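Long-range contact in sialidase B (PDB 4XJW), which cleaves terminal alpha-(2->3)-, alpha-(2->6)- and alpha-(2->8)-linked sialic acid residues from oligosaccharides, glycoproteins and glycolipids: residues N261-Q266 with Q383-D387. The protein carries 1 engineered substitution. Numbering follows the deposited sequence.
Sequences NDYEEQ and QYSVD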
ATOM      1  N   ASN A 261      14.454 -11.121  10.419  1.00 14.88           N
ATOM      2  CA  ASN A 261      13.882 -12.367  10.918  1.00 16.21           C
ATOM      3  C   ASN A 261      13.721 -12.413  12.427  1.00 14.50           C
ATOM      4  O   ASN A 261      13.467 -13.484  13.003  1.00 14.81           O
ATOM      5  CB  ASN A 261      14.695 -13.560  10.420  1.00 16.99           C
ATOM      6  CG  ASN A 261      14.511 -13.795   8.932  1.00 22.47           C
ATOM      7  OD1 ASN A 261      13.387 -13.764   8.424  1.00 27.21           O
ATOM      8  ND2 ASN A 261      15.608 -13.999   8.226  1.00 28.56           N
ATOM      9  N   ASP A 262      13.841 -11.250  13.060  1.00 15.04           N
ATOM     10  CA  ASP A 262      13.626 -11.155  14.495  1.00 14.09           C
ATOM     11  C   ASP A 262      12.172 -11.459  14.881  1.00 12.93           C
ATOM     12  O   ASP A 262      11.910 -11.961  15.978  1.00 15.20           O
ATOM     13  CB  ASP A 262      14.092  -9.797  15.054  1.00 12.75           C
ATOM     14  CG  ASP A 262      13.571  -8.590  14.264  1.00 13.51           C
ATOM     15  OD1 ASP A 262      13.501  -8.648  13.014  1.00 15.87           O
ATOM     16  OD2 ASP A 262      13.281  -7.555  14.907  1.00 15.48           O
ATOM     17  N   TYR A 263      11.238 -11.156  13.983  1.00 12.77           N
ATOM     18  CA  TYR A 263       9.848 -11.565  14.136  1.00 15.72           C
ATOM     19  C   TYR A 263       9.419 -12.471  12.988  1.00 12.24           C
ATOM     20  O   TYR A 263       9.866 -12.290  11.849  1.00 14.22           O
ATOM     21  CB  TYR A 263       8.937 -10.341  14.194  1.00 12.06           C
ATOM     22  CG  TYR A 263       8.857  -9.702  15.558  1.00 12.72           C
ATOM     23  CD1 TYR A 263       9.996  -9.194  16.176  1.00 13.93           C
ATOM     24  CD2 TYR A 263       7.651  -9.607  16.224  1.00 12.03           C
ATOM     25  CE1 TYR A 263       9.939  -8.598  17.426  1.00 14.16           C
ATOM     26  CE2 TYR A 263       7.572  -8.998  17.489  1.00 13.01           C
ATOM     27  CZ  TYR A 263       8.726  -8.505  18.077  1.00 15.13           C
ATOM     28  OH  TYR A 263       8.676  -7.921  19.325  1.00 15.34           O
ATOM     29  N   GLU A 264       8.568 -13.451  13.301  1.00 14.06           N
ATOM     30  CA  GLU A 264       8.012 -14.371  12.308  1.00 16.15           C
ATOM     31  C   GLU A 264       7.185 -13.634  11.248  1.00 16.12           C
ATOM     32  O   GLU A 264       6.524 -12.644  11.544  1.00 15.43           O
ATOM     33  CB  GLU A 264       7.150 -15.431  13.013  1.00 15.29           C
ATOM     34  CG  GLU A 264       6.483 -16.459  12.089  1.00 17.33           C
ATOM     35  CD  GLU A 264       5.385 -17.271  12.775  1.00 20.56           C
ATOM     36  OE1 GLU A 264       4.969 -16.919  13.899  1.00 22.23           O
ATOM     37  OE2 GLU A 264       4.931 -18.268  12.180  1.00 23.43           O
ATOM     38  N   GLU A 265       7.227 -14.121  10.011  1.00 17.97           N
ATOM     39  CA  GLU A 265       6.337 -13.614   8.973  1.00 14.64           C
ATOM     40  C   GLU A 265       4.955 -14.228   9.175  1.00 16.18           C
ATOM     41  O   GLU A 265       4.719 -15.382   8.791  1.00 18.96           O
ATOM     42  CB  GLU A 265       6.886 -13.968   7.588  1.00 15.41           C
ATOM     43  CG  GLU A 265       8.226 -13.306   7.263  1.00 19.44           C
ATOM     44  CD  GLU A 265       9.135 -14.215   6.439  1.00 25.94           C
ATOM     45  OE1 GLU A 265       8.649 -15.251   5.928  1.00 30.44           O
ATOM     46  OE2 GLU A 265      10.331 -13.893   6.308  1.00 25.46           O
ATOM     47  N   GLN A 266       4.048 -13.473   9.790  1.00 15.93           N
ATOM     48  CA  GLN A 266       2.722 -13.979  10.121  1.00 13.94           C
ATOM     49  C   GLN A 266       1.639 -13.258   9.347  1.00 15.69           C
ATOM     50  O   GLN A 266       1.639 -12.026   9.276  1.00 13.77           O
ATOM     51  CB  GLN A 266       2.422 -13.755  11.601  1.00 15.35           C
ATOM     52  CG  GLN A 266       3.050 -14.727  12.555  1.00 20.11           C
ATOM     53  CD  GLN A 266       2.824 -14.301  13.986  1.00 16.63           C
ATOM     54  OE1 GLN A 266       3.641 -13.591  14.560  1.00 16.61           O
ATOM     55  NE2 GLN A 266       1.703 -14.719  14.565  1.00 24.87           N
ATOM     56  N   GLN A 383      13.386 -15.881  18.172  1.00 13.98           N
ATOM     57  CA  GLN A 383      12.415 -15.132  17.374  1.00 13.13           C
ATOM     58  C   GLN A 383      11.128 -14.836  18.161  1.00 14.28           C
ATOM     59  O   GLN A 383      10.783 -15.557  19.103  1.00 16.20           O
ATOM     60  CB  GLN A 383      12.106 -15.923  16.100  1.00 15.74           C
ATOM     61  CG  GLN A 383      11.313 -15.159  15.030  1.00 15.71           C
ATOM     62  CD  GLN A 383      10.974 -16.025  13.828  1.00 18.70           C
ATOM     63  OE1 GLN A 383      10.160 -16.944  13.923  1.00 17.90           O
ATOM     64  NE2 GLN A 383      11.598 -15.736  12.692  1.00 16.15           N
ATOM     65  N   TYR A 384      10.433 -13.762  17.781  1.00 12.92           N
ATOM     66  CA  TYR A 384       9.137 -13.421  18.359  1.00 16.80           C
ATOM     67  C   TYR A 384       8.001 -13.715  17.390  1.00 14.93           C
ATOM     68  O   TYR A 384       8.187 -13.675  16.171  1.00 15.80           O
ATOM     69  CB  TYR A 384       9.067 -11.934  18.690  1.00 13.74           C
ATOM     70  CG  TYR A 384       9.972 -11.470  19.810  1.00 15.13           C
ATOM     71  CD1 TYR A 384      11.286 -11.097  19.555  1.00 14.76           C
ATOM     72  CD2 TYR A 384       9.498 -11.367  21.114  1.00 16.27           C
ATOM     73  CE1 TYR A 384      12.114 -10.649  20.574  1.00 17.47           C
ATOM     74  CE2 TYR A 384      10.318 -10.922  22.134  1.00 15.49           C
ATOM     75  CZ  TYR A 384      11.620 -10.563  21.860  1.00 18.80           C
ATOM     76  OH  TYR A 384      12.440 -10.118  22.877  1.00 22.04           O
ATOM     77  N   SER A 385       6.825 -13.979  17.949  1.00 14.19           N
ATOM     78  CA  SER A 385       5.582 -14.058  17.191  1.00 13.80           C
ATOM     79  C   SER A 385       4.579 -13.138  17.877  1.00 16.41           C
ATOM     80  O   SER A 385       4.759 -12.786  19.040  1.00 17.93           O
ATOM     81  CB  SER A 385       5.047 -15.484  17.184  1.00 16.47           C
ATOM     82  OG  SER A 385       5.773 -16.319  16.297  1.00 17.38           O
ATOM     83  N   VAL A 386       3.523 -12.751  17.170  1.00 15.18           N
ATOM     84  CA  VAL A 386       2.493 -11.898  17.758  1.00 14.53           C
ATOM     85  C   VAL A 386       1.121 -12.567  17.764  1.00 16.21           C
ATOM     86  O   VAL A 386       0.822 -13.392  16.911  1.00 15.99           O
ATOM     87  CB  VAL A 386       2.412 -10.523  17.062  1.00 15.99           C
ATOM     88  CG1 VAL A 386       3.763  -9.862  17.048  1.00 14.55           C
ATOM     89  CG2 VAL A 386       1.857 -10.655  15.653  1.00 16.88           C
ATOM     90  N   ASP A 387       0.282 -12.206  18.728  1.00 16.52           N
ATOM     91  CA  ASP A 387      -1.089 -12.713  18.756  1.00 17.43           C
ATOM     92  C   ASP A 387      -1.996 -11.779  19.551  1.00 15.75           C
ATOM     93  O   ASP A 387      -1.526 -10.928  20.314  1.00 16.90           O
ATOM     94  CB  ASP A 387      -1.147 -14.119  19.362  1.00 18.03           C
ATOM     95  CG  ASP A 387      -0.954 -14.112  20.866  1.00 21.35           C
ATOM     96  OD1 ASP A 387      -1.957 -13.939  21.595  1.00 20.59           O
ATOM     97  OD2 ASP A 387       0.199 -14.271  21.318  1.00 25.33           O
TER
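A single parallel beta bridge, Y263 with Y384, lays the loop that follows strand 255-256 along strand 377-387. Y384 N donates to D262 O (2.9 Å), and E264 N donates to Y384 O at the same length. Q383, S385 and D387 turn their backbone groups to strand 394-398, so the strand bonds on two edges. Beyond the bridge the loop bends, and glutamine, with an acceptor and a donor in one flat group, takes over the pairing: Q266 OE1 receives V386 N (2.7 Å) while Q266 NE2 reaches V386 O (2.8 Å), both in the carbonyl planes. At the other end the strand supplies the amide, Q383 NE2 giving a nearly straight bond to N261 O (2.9 Å). E264 stretches alongside the strand, its chi1 of 179° sending CG opposite the backbone N. S385 OG donates to E264 OE1 (2.6 Å), on the anti side of the carboxylate and 29° out of its plane; serine's short hydroxyl also meets N398, which bonds Q383 OE1 too. Each tyrosine combines an apolar ring with a hydroxyl for an acidic partner: Y263 OH bonds E395 and Y384 OH bonds D410. Y384 CB sits 3.4 Å from the centroid of the Y263 ring, over its face, a CH-pi contact, whereas the two rings, planes 17° apart, barely overlap; V386 CG1 meets the Y263 ring edge. Past the bridge, one amide thus replaces loop backbone, pairing both N and O of buried V386.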